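ATP-dependent RNA helicase HrpB (Escherichia coli, PDB 6EUD) hydrolyses ATP to ADP and phosphate as a DExH-box NTPase of the DEAH/RHA helicase group, and binds single-stranded RNA. Local coordinates at residues Q25-A30 against L155-A160; A34-W39 against I124-H129; L56-R61 against L99-E104. All coordinates share one frame; numbering follows the deposited sequence.

Contact 1 (Q25-A30 against L155-A160)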
ATOM      1  N   GLN A  25     -23.662  18.046   2.798  1.00 72.98           N
ATOM      2  CA  GLN A  25     -23.565  16.733   2.165  1.00 70.55           C
ATOM      3  C   GLN A  25     -24.877  15.957   2.330  1.00 72.12           C
ATOM      4  O   GLN A  25     -25.512  15.990   3.387  1.00 73.58           O
ATOM      5  CB  GLN A  25     -22.397  15.920   2.742  1.00 65.56           C
ATOM      6  CG  GLN A  25     -21.050  16.586   2.622  1.00 63.68           C
ATOM      7  CD  GLN A  25     -20.845  17.639   3.697  1.00 69.33           C
ATOM      8  OE1 GLN A  25     -21.379  17.529   4.804  1.00 74.68           O
ATOM      9  NE2 GLN A  25     -20.113  18.691   3.359  1.00 68.40           N
ATOM     10  N   VAL A  26     -25.284  15.269   1.269  1.00 73.55           N
ATOM     11  CA  VAL A  26     -26.442  14.395   1.322  1.00 73.38           C
ATOM     12  C   VAL A  26     -26.083  13.012   0.795  1.00 73.17           C
ATOM     13  O   VAL A  26     -25.558  12.882  -0.308  1.00 77.93           O
ATOM     14  CB  VAL A  26     -27.610  14.957   0.507  1.00 78.03           C
ATOM     15  CG1 VAL A  26     -28.738  13.947   0.451  1.00 79.90           C
ATOM     16  CG2 VAL A  26     -28.092  16.258   1.115  1.00 82.83           C
ATOM     17  N   LEU A  27     -26.360  11.983   1.588  1.00 68.58           N
ATOM     18  CA  LEU A  27     -26.093  10.606   1.183  1.00 64.35           C
ATOM     19  C   LEU A  27     -27.361   9.903   0.669  1.00 63.14           C
ATOM     20  O   LEU A  27     -28.366   9.808   1.382  1.00 63.89           O
ATOM     21  CB  LEU A  27     -25.484   9.833   2.353  1.00 70.58           C
ATOM     22  CG  LEU A  27     -25.372   8.312   2.210  1.00 82.41           C
ATOM     23  CD1 LEU A  27     -24.595   7.909   0.951  1.00 84.83           C
ATOM     24  CD2 LEU A  27     -24.748   7.689   3.455  1.00 87.58           C
ATOM     25  N   LEU A  28     -27.319   9.430  -0.575  1.00 51.03           N
ATOM     26  CA  LEU A  28     -28.453   8.713  -1.159  1.00 60.43           C
ATOM     27  C   LEU A  28     -28.129   7.251  -1.455  1.00 60.33           C
ATOM     28  O   LEU A  28     -27.130   6.930  -2.101  1.00 60.15           O
ATOM     29  CB  LEU A  28     -28.933   9.383  -2.449  1.00 59.71           C
ATOM     30  CG  LEU A  28     -29.988   8.576  -3.223  1.00 61.12           C
ATOM     31  CD1 LEU A  28     -31.370   8.605  -2.553  1.00 59.29           C
ATOM     32  CD2 LEU A  28     -30.073   9.017  -4.662  1.00 57.01           C
ATOM     33  N   SER A  29     -29.002   6.379  -0.970  1.00 62.02           N
ATOM     34  CA  SER A  29     -28.908   4.948  -1.195  1.00 61.24           C
ATOM     35  C   SER A  29     -30.135   4.465  -1.982  1.00 62.71           C
ATOM     36  O   SER A  29     -31.273   4.779  -1.632  1.00 62.26           O
ATOM     37  CB  SER A  29     -28.782   4.228   0.145  1.00 63.59           C
ATOM     38  OG  SER A  29     -28.850   2.831  -0.019  1.00 70.08           O
ATOM     39  N   ALA A  30     -29.891   3.726  -3.060  1.00 67.54           N
ATOM     40  CA  ALA A  30     -30.949   3.253  -3.948  1.00 77.99           C
ATOM     41  C   ALA A  30     -30.403   2.189  -4.894  1.00 87.97           C
ATOM     42  O   ALA A  30     -29.276   2.321  -5.372  1.00 87.63           O
ATOM     43  CB  ALA A  30     -31.539   4.411  -4.741  1.00 75.97           C
ATOM     44  N   LEU A 155     -23.490  18.664  -2.104  1.00 67.13           N
ATOM     45  CA  LEU A 155     -22.805  17.422  -2.457  1.00 65.14           C
ATOM     46  C   LEU A 155     -23.692  16.186  -2.286  1.00 62.95           C
ATOM     47  O   LEU A 155     -24.127  15.865  -1.170  1.00 61.63           O
ATOM     48  CB  LEU A 155     -21.532  17.285  -1.610  1.00 65.91           C
ATOM     49  CG  LEU A 155     -20.550  16.172  -1.937  1.00 64.02           C
ATOM     50  CD1 LEU A 155     -20.086  16.342  -3.362  1.00 67.59           C
ATOM     51  CD2 LEU A 155     -19.386  16.212  -0.974  1.00 61.84           C
ATOM     52  N   LEU A 156     -23.953  15.488  -3.392  1.00 60.03           N
ATOM     53  CA  LEU A 156     -24.761  14.274  -3.342  1.00 58.30           C
ATOM     54  C   LEU A 156     -23.958  12.991  -3.569  1.00 55.77           C
ATOM     55  O   LEU A 156     -23.413  12.749  -4.646  1.00 54.65           O
ATOM     56  CB  LEU A 156     -25.886  14.345  -4.370  1.00 61.83           C
ATOM     57  CG  LEU A 156     -26.794  13.109  -4.404  1.00 60.30           C
ATOM     58  CD1 LEU A 156     -27.372  12.824  -3.018  1.00 60.74           C
ATOM     59  CD2 LEU A 156     -27.909  13.331  -5.394  1.00 59.05           C
ATOM     60  N   ILE A 157     -23.913  12.145  -2.555  1.00 53.83           N
ATOM     61  CA  ILE A 157     -23.210  10.882  -2.691  1.00 51.41           C
ATOM     62  C   ILE A 157     -24.218   9.755  -2.860  1.00 56.14           C
ATOM     63  O   ILE A 157     -25.060   9.520  -1.988  1.00 57.11           O
ATOM     64  CB  ILE A 157     -22.295  10.633  -1.485  1.00 47.68           C
ATOM     65  CG1 ILE A 157     -21.330  11.808  -1.346  1.00 48.23           C
ATOM     66  CG2 ILE A 157     -21.536   9.320  -1.638  1.00 36.15           C
ATOM     67  CD1 ILE A 157     -20.449  11.742  -0.142  1.00 51.78           C
ATOM     68  N   MET A 158     -24.140   9.079  -4.002  1.00 55.03           N
ATOM     69  CA  MET A 158     -25.071   8.007  -4.332  1.00 52.23           C
ATOM     70  C   MET A 158     -24.406   6.652  -4.221  1.00 51.73           C
ATOM     71  O   MET A 158     -23.397   6.371  -4.871  1.00 50.35           O
ATOM     72  CB  MET A 158     -25.622   8.168  -5.745  1.00 54.82           C
ATOM     73  CG  MET A 158     -26.491   9.394  -5.985  1.00 61.28           C
ATOM     74  SD  MET A 158     -27.095   9.354  -7.682  1.00 80.52           S
ATOM     75  CE  MET A 158     -28.049  10.852  -7.742  1.00 83.51           C
ATOM     76  N   SER A 159     -25.002   5.804  -3.402  1.00 54.37           N
ATOM     77  CA  SER A 159     -24.534   4.452  -3.218  1.00 54.53           C
ATOM     78  C   SER A 159     -25.670   3.491  -3.580  1.00 60.89           C
ATOM     79  O   SER A 159     -26.848   3.798  -3.367  1.00 61.04           O
ATOM     80  CB  SER A 159     -24.069   4.266  -1.779  1.00 52.80           C
ATOM     81  OG  SER A 159     -23.654   2.944  -1.512  1.00 53.86           O
ATOM     82  N   ALA A 160     -25.325   2.337  -4.143  1.00 61.76           N
ATOM     83  CA  ALA A 160     -26.339   1.357  -4.514  1.00 61.41           C
ATOM     84  C   ALA A 160     -26.557   0.306  -3.419  1.00 61.53           C
ATOM     85  O   ALA A 160     -27.485  -0.500  -3.508  1.00 62.27           O
ATOM     86  CB  ALA A 160     -25.970   0.679  -5.843  1.00 61.28           C
TER

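Contact 2 (A34-W39 against I124-H129)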
ATOM      1  N   ALA A  34     -33.016   1.575 -10.333  1.00102.25           N
ATOM      2  CA  ALA A  34     -34.107   2.408  -9.843  1.00102.43           C
ATOM      3  C   ALA A  34     -34.149   3.742 -10.582  1.00105.82           C
ATOM      4  O   ALA A  34     -35.148   4.458 -10.524  1.00108.17           O
ATOM      5  CB  ALA A  34     -33.977   2.628  -8.338  1.00 98.60           C
ATOM      6  N   GLY A  35     -33.065   4.069 -11.278  1.00105.40           N
ATOM      7  CA  GLY A  35     -33.016   5.280 -12.074  1.00104.67           C
ATOM      8  C   GLY A  35     -32.324   6.431 -11.371  1.00100.18           C
ATOM      9  O   GLY A  35     -32.482   7.589 -11.762  1.00100.47           O
ATOM     10  N   LYS A  36     -31.553   6.120 -10.332  1.00 94.76           N
ATOM     11  CA  LYS A  36     -30.865   7.160  -9.570  1.00 88.27           C
ATOM     12  C   LYS A  36     -29.863   7.907 -10.449  1.00 83.90           C
ATOM     13  O   LYS A  36     -29.551   9.069 -10.197  1.00 79.05           O
ATOM     14  CB  LYS A  36     -30.158   6.565  -8.348  1.00 84.96           C
ATOM     15  CG  LYS A  36     -29.123   5.499  -8.676  1.00 84.33           C
ATOM     16  CD  LYS A  36     -28.384   5.033  -7.424  1.00 80.94           C
ATOM     17  CE  LYS A  36     -27.489   3.837  -7.722  1.00 74.98           C
ATOM     18  NZ  LYS A  36     -26.501   4.158  -8.775  1.00 69.53           N
ATOM     19  N   SER A  37     -29.386   7.230 -11.490  1.00 83.00           N
ATOM     20  CA  SER A  37     -28.413   7.788 -12.423  1.00 79.24           C
ATOM     21  C   SER A  37     -29.081   8.345 -13.686  1.00 85.33           C
ATOM     22  O   SER A  37     -28.712   9.414 -14.190  1.00 84.48           O
ATOM     23  CB  SER A  37     -27.391   6.714 -12.814  1.00 72.07           C
ATOM     24  OG  SER A  37     -26.974   5.968 -11.685  1.00 66.75           O
ATOM     25  N   THR A  38     -30.068   7.607 -14.186  1.00 89.13           N
ATOM     26  CA  THR A  38     -30.685   7.894 -15.474  1.00 92.91           C
ATOM     27  C   THR A  38     -31.953   8.735 -15.352  1.00 93.31           C
ATOM     28  O   THR A  38     -32.721   8.873 -16.307  1.00 93.53           O
ATOM     29  CB  THR A  38     -31.022   6.589 -16.214  1.00 97.00           C
ATOM     30  OG1 THR A  38     -31.751   5.715 -15.341  1.00 95.60           O
ATOM     31  CG2 THR A  38     -29.746   5.896 -16.668  1.00 95.92           C
ATOM     32  N   TRP A  39     -32.175   9.300 -14.174  1.00 90.99           N
ATOM     33  CA  TRP A  39     -33.340  10.140 -13.986  1.00 92.22           C
ATOM     34  C   TRP A  39     -33.028  11.270 -13.038  1.00 88.57           C
ATOM     35  O   TRP A  39     -33.029  12.428 -13.438  1.00 89.59           O
ATOM     36  CB  TRP A  39     -34.523   9.325 -13.461  1.00 93.04           C
ATOM     37  CG  TRP A  39     -35.822  10.056 -13.528  1.00 93.33           C
ATOM     38  CD1 TRP A  39     -36.568  10.279 -14.644  1.00 95.91           C
ATOM     39  CD2 TRP A  39     -36.544  10.644 -12.437  1.00 95.60           C
ATOM     40  NE1 TRP A  39     -37.703  10.976 -14.322  1.00101.13           N
ATOM     41  CE2 TRP A  39     -37.718  11.209 -12.972  1.00 99.35           C
ATOM     42  CE3 TRP A  39     -36.314  10.748 -11.059  1.00 94.53           C
ATOM     43  CZ2 TRP A  39     -38.662  11.874 -12.179  1.00 99.02           C
ATOM     44  CZ3 TRP A  39     -37.260  11.411 -10.271  1.00 94.58           C
ATOM     45  CH2 TRP A  39     -38.414  11.963 -10.836  1.00 95.78           C
ATOM     46  N   ILE A 124     -22.256  15.372  -7.784  1.00 66.79           N
ATOM     47  CA  ILE A 124     -22.783  14.048  -7.479  1.00 67.94           C
ATOM     48  C   ILE A 124     -21.750  12.947  -7.730  1.00 65.34           C
ATOM     49  O   ILE A 124     -21.249  12.801  -8.848  1.00 67.32           O
ATOM     50  CB  ILE A 124     -24.034  13.743  -8.311  1.00 76.15           C
ATOM     51  CG1 ILE A 124     -25.032  14.902  -8.216  1.00 80.93           C
ATOM     52  CG2 ILE A 124     -24.660  12.421  -7.868  1.00 75.93           C
ATOM     53  CD1 ILE A 124     -26.246  14.728  -9.089  1.00 85.12           C
ATOM     54  N   LEU A 125     -21.441  12.182  -6.682  1.00 57.93           N
ATOM     55  CA  LEU A 125     -20.518  11.057  -6.769  1.00 52.59           C
ATOM     56  C   LEU A 125     -21.295   9.749  -6.864  1.00 54.30           C
ATOM     57  O   LEU A 125     -21.804   9.242  -5.861  1.00 53.33           O
ATOM     58  CB  LEU A 125     -19.582  11.024  -5.560  1.00 51.60           C
ATOM     59  CG  LEU A 125     -18.772  12.285  -5.258  1.00 40.52           C
ATOM     60  CD1 LEU A 125     -17.926  12.077  -4.027  1.00 38.49           C
ATOM     61  CD2 LEU A 125     -17.910  12.639  -6.441  1.00 40.91           C
ATOM     62  N   ASP A 126     -21.372   9.198  -8.070  1.00 53.52           N
ATOM     63  CA  ASP A 126     -22.205   8.036  -8.312  1.00 57.12           C
ATOM     64  C   ASP A 126     -21.435   6.729  -8.101  1.00 54.64           C
ATOM     65  O   ASP A 126     -20.213   6.712  -8.168  1.00 52.74           O
ATOM     66  CB  ASP A 126     -22.792   8.108  -9.727  1.00 63.20           C
ATOM     67  CG  ASP A 126     -24.011   7.234  -9.895  1.00 69.62           C
ATOM     68  OD1 ASP A 126     -24.277   6.813 -11.035  1.00 73.55           O
ATOM     69  OD2 ASP A 126     -24.698   6.958  -8.886  1.00 73.45           O
ATOM     70  N   GLU A 127     -22.171   5.647  -7.850  1.00 58.74           N
ATOM     71  CA  GLU A 127     -21.603   4.326  -7.582  1.00 61.09           C
ATOM     72  C   GLU A 127     -20.519   4.398  -6.511  1.00 53.98           C
ATOM     73  O   GLU A 127     -19.468   3.783  -6.640  1.00 53.06           O
ATOM     74  CB  GLU A 127     -21.053   3.706  -8.868  1.00 70.70           C
ATOM     75  CG  GLU A 127     -22.011   3.813 -10.052  1.00 87.95           C
ATOM     76  CD  GLU A 127     -23.335   3.081  -9.831  1.00102.79           C
ATOM     77  OE1 GLU A 127     -23.340   2.020  -9.172  1.00111.32           O
ATOM     78  OE2 GLU A 127     -24.379   3.569 -10.317  1.00112.02           O
ATOM     79  N   PHE A 128     -20.788   5.146  -5.446  1.00 50.21           N
ATOM     80  CA  PHE A 128     -19.780   5.379  -4.413  1.00 46.61           C
ATOM     81  C   PHE A 128     -19.389   4.113  -3.639  1.00 43.95           C
ATOM     82  O   PHE A 128     -18.297   4.026  -3.085  1.00 45.97           O
ATOM     83  CB  PHE A 128     -20.253   6.439  -3.413  1.00 44.79           C
ATOM     84  CG  PHE A 128     -19.160   6.906  -2.498  1.00 41.69           C
ATOM     85  CD1 PHE A 128     -19.013   6.368  -1.229  1.00 40.38           C
ATOM     86  CD2 PHE A 128     -18.244   7.858  -2.931  1.00 41.17           C
ATOM     87  CE1 PHE A 128     -17.975   6.777  -0.402  1.00 35.57           C
ATOM     88  CE2 PHE A 128     -17.212   8.273  -2.106  1.00 38.53           C
ATOM     89  CZ  PHE A 128     -17.085   7.722  -0.836  1.00 36.16           C
ATOM     90  N   HIS A 129     -20.290   3.144  -3.596  1.00 42.36           N
ATOM     91  CA  HIS A 129     -20.056   1.897  -2.885  1.00 45.94           C
ATOM     92  C   HIS A 129     -18.861   1.106  -3.436  1.00 49.46           C
ATOM     93  O   HIS A 129     -18.357   0.208  -2.765  1.00 48.53           O
ATOM     94  CB  HIS A 129     -21.300   1.035  -2.960  1.00 45.66           C
ATOM     95  CG  HIS A 129     -21.708   0.737  -4.361  1.00 51.68           C
ATOM     96  ND1 HIS A 129     -22.510   1.584  -5.097  1.00 53.90           N
ATOM     97  CD2 HIS A 129     -21.382  -0.287  -5.183  1.00 54.28           C
ATOM     98  CE1 HIS A 129     -22.675   1.082  -6.307  1.00 56.72           C
ATOM     99  NE2 HIS A 129     -22.005  -0.055  -6.383  1.00 56.11           N
TER

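Contact 3 (L56-R61 against L99-E104)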
ATOM      1  N   LEU A  56     -21.531  15.066 -12.458  1.00 69.85           N
ATOM      2  CA  LEU A  56     -21.847  13.677 -12.152  1.00 66.56           C
ATOM      3  C   LEU A  56     -20.675  12.762 -12.483  1.00 66.31           C
ATOM      4  O   LEU A  56     -20.449  12.436 -13.661  1.00 66.43           O
ATOM      5  CB  LEU A  56     -23.088  13.229 -12.920  1.00 68.94           C
ATOM      6  CG  LEU A  56     -23.550  11.791 -12.691  1.00 66.97           C
ATOM      7  CD1 LEU A  56     -23.882  11.567 -11.223  1.00 64.22           C
ATOM      8  CD2 LEU A  56     -24.743  11.473 -13.568  1.00 67.85           C
ATOM      9  N   LEU A  57     -19.939  12.355 -11.441  1.00 63.60           N
ATOM     10  CA  LEU A  57     -18.786  11.457 -11.584  1.00 59.27           C
ATOM     11  C   LEU A  57     -19.238  10.021 -11.757  1.00 56.81           C
ATOM     12  O   LEU A  57     -20.068   9.537 -10.991  1.00 52.73           O
ATOM     13  CB  LEU A  57     -17.852  11.551 -10.370  1.00 56.72           C
ATOM     14  CG  LEU A  57     -16.671  10.561 -10.367  1.00 53.32           C
ATOM     15  CD1 LEU A  57     -15.735  10.842 -11.532  1.00 54.94           C
ATOM     16  CD2 LEU A  57     -15.893  10.577  -9.049  1.00 48.19           C
ATOM     17  N   GLU A  58     -18.683   9.342 -12.758  1.00 59.77           N
ATOM     18  CA  GLU A  58     -18.949   7.924 -12.969  1.00 61.97           C
ATOM     19  C   GLU A  58     -17.633   7.149 -12.923  1.00 63.96           C
ATOM     20  O   GLU A  58     -16.612   7.649 -13.365  1.00 63.73           O
ATOM     21  CB  GLU A  58     -19.673   7.709 -14.299  1.00 67.43           C
ATOM     22  CG  GLU A  58     -21.044   8.388 -14.384  1.00 69.55           C
ATOM     23  CD  GLU A  58     -22.078   7.761 -13.457  1.00 67.36           C
ATOM     24  OE1 GLU A  58     -21.931   6.562 -13.141  1.00 66.10           O
ATOM     25  OE2 GLU A  58     -23.037   8.464 -13.055  1.00 66.82           O
ATOM     26  N   PRO A  59     -17.659   5.917 -12.393  1.00 68.55           N
ATOM     27  CA  PRO A  59     -16.423   5.172 -12.110  1.00 64.82           C
ATOM     28  C   PRO A  59     -15.654   4.759 -13.358  1.00 67.08           C
ATOM     29  O   PRO A  59     -14.436   4.764 -13.327  1.00 69.50           O
ATOM     30  CB  PRO A  59     -16.923   3.937 -11.367  1.00 68.42           C
ATOM     31  CG  PRO A  59     -18.328   3.733 -11.902  1.00 74.32           C
ATOM     32  CD  PRO A  59     -18.871   5.107 -12.161  1.00 70.50           C
ATOM     33  N   ARG A  60     -16.334   4.389 -14.434  1.00 73.54           N
ATOM     34  CA  ARG A  60     -15.620   4.049 -15.663  1.00 84.56           C
ATOM     35  C   ARG A  60     -16.180   4.764 -16.872  1.00 93.98           C
ATOM     36  O   ARG A  60     -17.267   5.341 -16.814  1.00 97.87           O
ATOM     37  CB  ARG A  60     -15.651   2.549 -15.918  1.00 87.75           C
ATOM     38  CG  ARG A  60     -14.771   1.743 -14.983  1.00 89.00           C
ATOM     39  CD  ARG A  60     -15.303   0.326 -14.892  1.00 91.64           C
ATOM     40  NE  ARG A  60     -16.721   0.337 -14.542  1.00 91.02           N
ATOM     41  CZ  ARG A  60     -17.180   0.274 -13.296  1.00 88.06           C
ATOM     42  NH1 ARG A  60     -16.330   0.181 -12.281  1.00 83.42           N
ATOM     43  NH2 ARG A  60     -18.486   0.297 -13.064  1.00 89.81           N
ATOM     44  N   ARG A  61     -15.431   4.707 -17.967  1.00101.02           N
ATOM     45  CA  ARG A  61     -15.807   5.373 -19.206  1.00110.53           C
ATOM     46  C   ARG A  61     -17.146   4.865 -19.735  1.00114.32           C
ATOM     47  O   ARG A  61     -17.974   5.636 -20.221  1.00117.54           O
ATOM     48  CB  ARG A  61     -14.722   5.165 -20.263  1.00117.55           C
ATOM     49  CG  ARG A  61     -14.701   6.188 -21.394  1.00123.33           C
ATOM     50  CD  ARG A  61     -13.592   5.848 -22.361  1.00129.35           C
ATOM     51  NE  ARG A  61     -13.324   4.412 -22.322  1.00134.19           N
ATOM     52  CZ  ARG A  61     -12.111   3.866 -22.359  1.00137.31           C
ATOM     53  NH1 ARG A  61     -11.031   4.636 -22.438  1.00137.35           N
ATOM     54  NH2 ARG A  61     -11.975   2.545 -22.318  1.00138.96           N
ATOM     55  N   LEU A  99     -25.338  20.050 -16.838  1.00103.29           N
ATOM     56  CA  LEU A  99     -25.068  18.771 -16.200  1.00 96.69           C
ATOM     57  C   LEU A  99     -23.983  18.042 -16.978  1.00 92.87           C
ATOM     58  O   LEU A  99     -24.207  17.601 -18.107  1.00 96.60           O
ATOM     59  CB  LEU A  99     -26.351  17.930 -16.127  1.00 98.53           C
ATOM     60  CG  LEU A  99     -26.417  16.605 -15.357  1.00 93.16           C
ATOM     61  CD1 LEU A  99     -25.910  15.438 -16.194  1.00 93.08           C
ATOM     62  CD2 LEU A  99     -25.661  16.697 -14.054  1.00 88.82           C
ATOM     63  N   GLU A 100     -22.808  17.922 -16.374  1.00 85.96           N
ATOM     64  CA  GLU A 100     -21.699  17.224 -17.006  1.00 82.30           C
ATOM     65  C   GLU A 100     -21.469  15.874 -16.323  1.00 79.76           C
ATOM     66  O   GLU A 100     -21.504  15.773 -15.096  1.00 76.02           O
ATOM     67  CB  GLU A 100     -20.438  18.093 -16.972  1.00 77.14           C
ATOM     68  CG  GLU A 100     -20.580  19.391 -17.760  1.00 84.08           C
ATOM     69  CD  GLU A 100     -19.323  20.257 -17.742  1.00 89.94           C
ATOM     70  OE1 GLU A 100     -18.383  19.939 -16.986  1.00 87.62           O
ATOM     71  OE2 GLU A 100     -19.273  21.264 -18.488  1.00 95.92           O
ATOM     72  N   VAL A 101     -21.258  14.837 -17.129  1.00 81.02           N
ATOM     73  CA  VAL A 101     -21.027  13.491 -16.618  1.00 78.24           C
ATOM     74  C   VAL A 101     -19.583  13.095 -16.888  1.00 78.16           C
ATOM     75  O   VAL A 101     -19.238  12.708 -17.998  1.00 79.52           O
ATOM     76  CB  VAL A 101     -21.975  12.450 -17.259  1.00 79.87           C
ATOM     77  CG1 VAL A 101     -21.810  11.094 -16.584  1.00 74.71           C
ATOM     78  CG2 VAL A 101     -23.426  12.916 -17.171  1.00 82.12           C
ATOM     79  N   VAL A 102     -18.749  13.181 -15.857  1.00 75.06           N
ATOM     80  CA  VAL A 102     -17.308  13.029 -16.021  1.00 72.90           C
ATOM     81  C   VAL A 102     -16.792  11.688 -15.495  1.00 70.98           C
ATOM     82  O   VAL A 102     -17.480  11.003 -14.735  1.00 72.70           O
ATOM     83  CB  VAL A 102     -16.564  14.175 -15.308  1.00 69.60           C
ATOM     84  CG1 VAL A 102     -17.070  15.520 -15.813  1.00 72.44           C
ATOM     85  CG2 VAL A 102     -16.746  14.077 -13.798  1.00 64.25           C
ATOM     86  N   THR A 103     -15.579  11.330 -15.913  1.00 67.49           N
ATOM     87  CA  THR A 103     -14.906  10.107 -15.474  1.00 64.83           C
ATOM     88  C   THR A 103     -13.417  10.118 -15.796  1.00 65.63           C
ATOM     89  O   THR A 103     -12.913  11.066 -16.386  1.00 71.62           O
ATOM     90  CB  THR A 103     -15.487   8.869 -16.132  1.00 68.49           C
ATOM     91  OG1 THR A 103     -14.797   7.710 -15.642  1.00 67.19           O
ATOM     92  CG2 THR A 103     -15.292   8.957 -17.639  1.00 72.44           C
ATOM     93  N   GLU A 104     -12.727   9.042 -15.423  1.00 61.99           N
ATOM     94  CA  GLU A 104     -11.300   8.872 -15.705  1.00 63.56           C
ATOM     95  C   GLU A 104     -10.411  10.019 -15.203  1.00 61.89           C
ATOM     96  O   GLU A 104      -9.535  10.495 -15.935  1.00 64.99           O
ATOM     97  CB  GLU A 104     -11.082   8.694 -17.208  1.00 69.14           C
ATOM     98  CG  GLU A 104     -11.653   7.407 -17.747  1.00 75.51           C
ATOM     99  CD  GLU A 104     -11.488   7.274 -19.245  1.00 79.89           C
ATOM    100  OE1 GLU A 104     -11.198   6.148 -19.690  1.00 81.87           O
ATOM    101  OE2 GLU A 104     -11.649   8.281 -19.972  1.00 80.40           O
TER

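Contact 1 (Q25-A30 against L155-A160)
V26 and L28 alternate with L155, I157 and S159 in a parallel ladder of five backbone hydrogen bonds, from V26 N to L155 O (2.8 Å) at one end to A30 N on S159 O, longer at 3.1 Å, at the other. The axes of the two short strands approach to 4.7 Å, with 22° between their directions. L28 carries the side-chain packing. Its CB rests on L156 CD1 at 3.8 Å; CG stands anti to the backbone N (chi1 172°) and sends CD2 alongside M158, 3.8 Å from M158 CG and 4.1 Å from M158 CE. L28 and M158 run side by side, pointing the same way, and L40 of helix 40-45 packs on both. L156 CD1 reaches back across the strands, 3.3 Å from V26 O. On the face of L27 and S29, S29 OG shares its hydrogen bonding between the carbonyls of T161 and L162; Q25 NE2 bonds to Q146 OE1. The arrangement belongs to the central parallel sheet of a RecA-like helicase domain: strand 26-29 runs into the predicted ATP-binding P-loop, which begins at A30, while S159, A160 and T161 match the SAT motif of superfamily 2 helicases.

Contact 2 (A34-W39 against I124-H129)
K36 and S37 of the P-loop (Walker A motif) meet D126 and E127 of the DEFH box, the Walker B element that follows strand 120-125. The lysine is the hub: its ammonium lies 2.7 Å from E127 in the salt bridge NZ to OE2, and makes a longer, weak one from NZ to D126 OD2 at 3.3 Å. K36 starts with CG between its backbone N and carbonyl carbon (chi1 59°), runs straight to CE and bends only at the last bond (chi4 58°), which turns NZ onto the acidic pair. E127 bends at chi2 to bring OE2 inward. The other oxygen of the aspartate takes the serine: S37 OG donates to D126 OD1 at 2.9 Å, on the syn side and 19° out of the carboxylate plane. D126 is thereby held at OD1 by the hydroxyl and only weakly at OD2 by the ammonium; the E58 carboxylate, of like charge, comes close to OD1. With D126 shortened to an alanine, S37 OG is likely to lose this acceptor, and K36 would keep E127 as its only acidic partner here. In P-loop NTPases the lysine commonly holds nucleotide phosphates while the serine and aspartate serve the magnesium ion; the mutual pairing here is consistent with a predicted ATP site whose groups probably exchange partners when nucleotide and magnesium bind.

Contact 3 (L56-R61 against L99-E104)
L56 and L57 pair in parallel with V101 and V102, tied by three backbone hydrogen bonds. L56 N gives to E100 O at 2.7 Å, and E58 N to V102 O at 2.8 Å, both nearly straight at the carbonyl. Between them V102 N reaches L56 O at 2.9 Å from above the carbonyl plane, 40° out of it. Next along, a side chain bonds to the backbone: T103 OG1, anti to its own backbone N (chi1 -179°), donates to E58 O (2.9 Å). L56 and V101 lie side by side, CD2 to CG2 4.1 Å apart, and the E58 side chain runs obliquely over V101, CG to CG1 3.6 Å. On the reverse face L57 CD1 meets V102 CG2 at 4.1 Å, the side chains crossing at about a right angle. At the open end R61 NH1 lies 3.1 Å from E104 OE1, which sits well out of the guanidinium plane with no N-H aimed at it, so charge alone holds the pair; the two planes are 82° apart. E104 OE2 is bound by R88 N. P59-R61 and T103-E104 correspond in sequence to motifs Ia and Ib, which contact RNA in related DEAH helicases. R60 is the N-cap of helix 61-74, whose A64, V67 and L71 pack on E58, T103, L56 and L99. Strand 53-57 lies between 99-102 and 120-125, and strand 83-87 flanks 99-102 on its far side.

How the contacts relate
All three contacts share one sheet of the first helicase domain. Contacts 1 and 3 are strand pairings within it, contact 1 on strands 154-159 and 26-29, contact 3 on strands 53-57 and 99-102; strand 120-125, which carries contact 2, separates them. Contact 1 is buried and almost wholly backbone and apolar, whereas contact 3 grades from a leucine-valine core to exposed arginines. Contact 2 is buried yet polar, a charged network at the C-terminal ends of the strands. Backbone bonds stitch it to both neighbours, L156 O to L125 N and I124 O to L57 N.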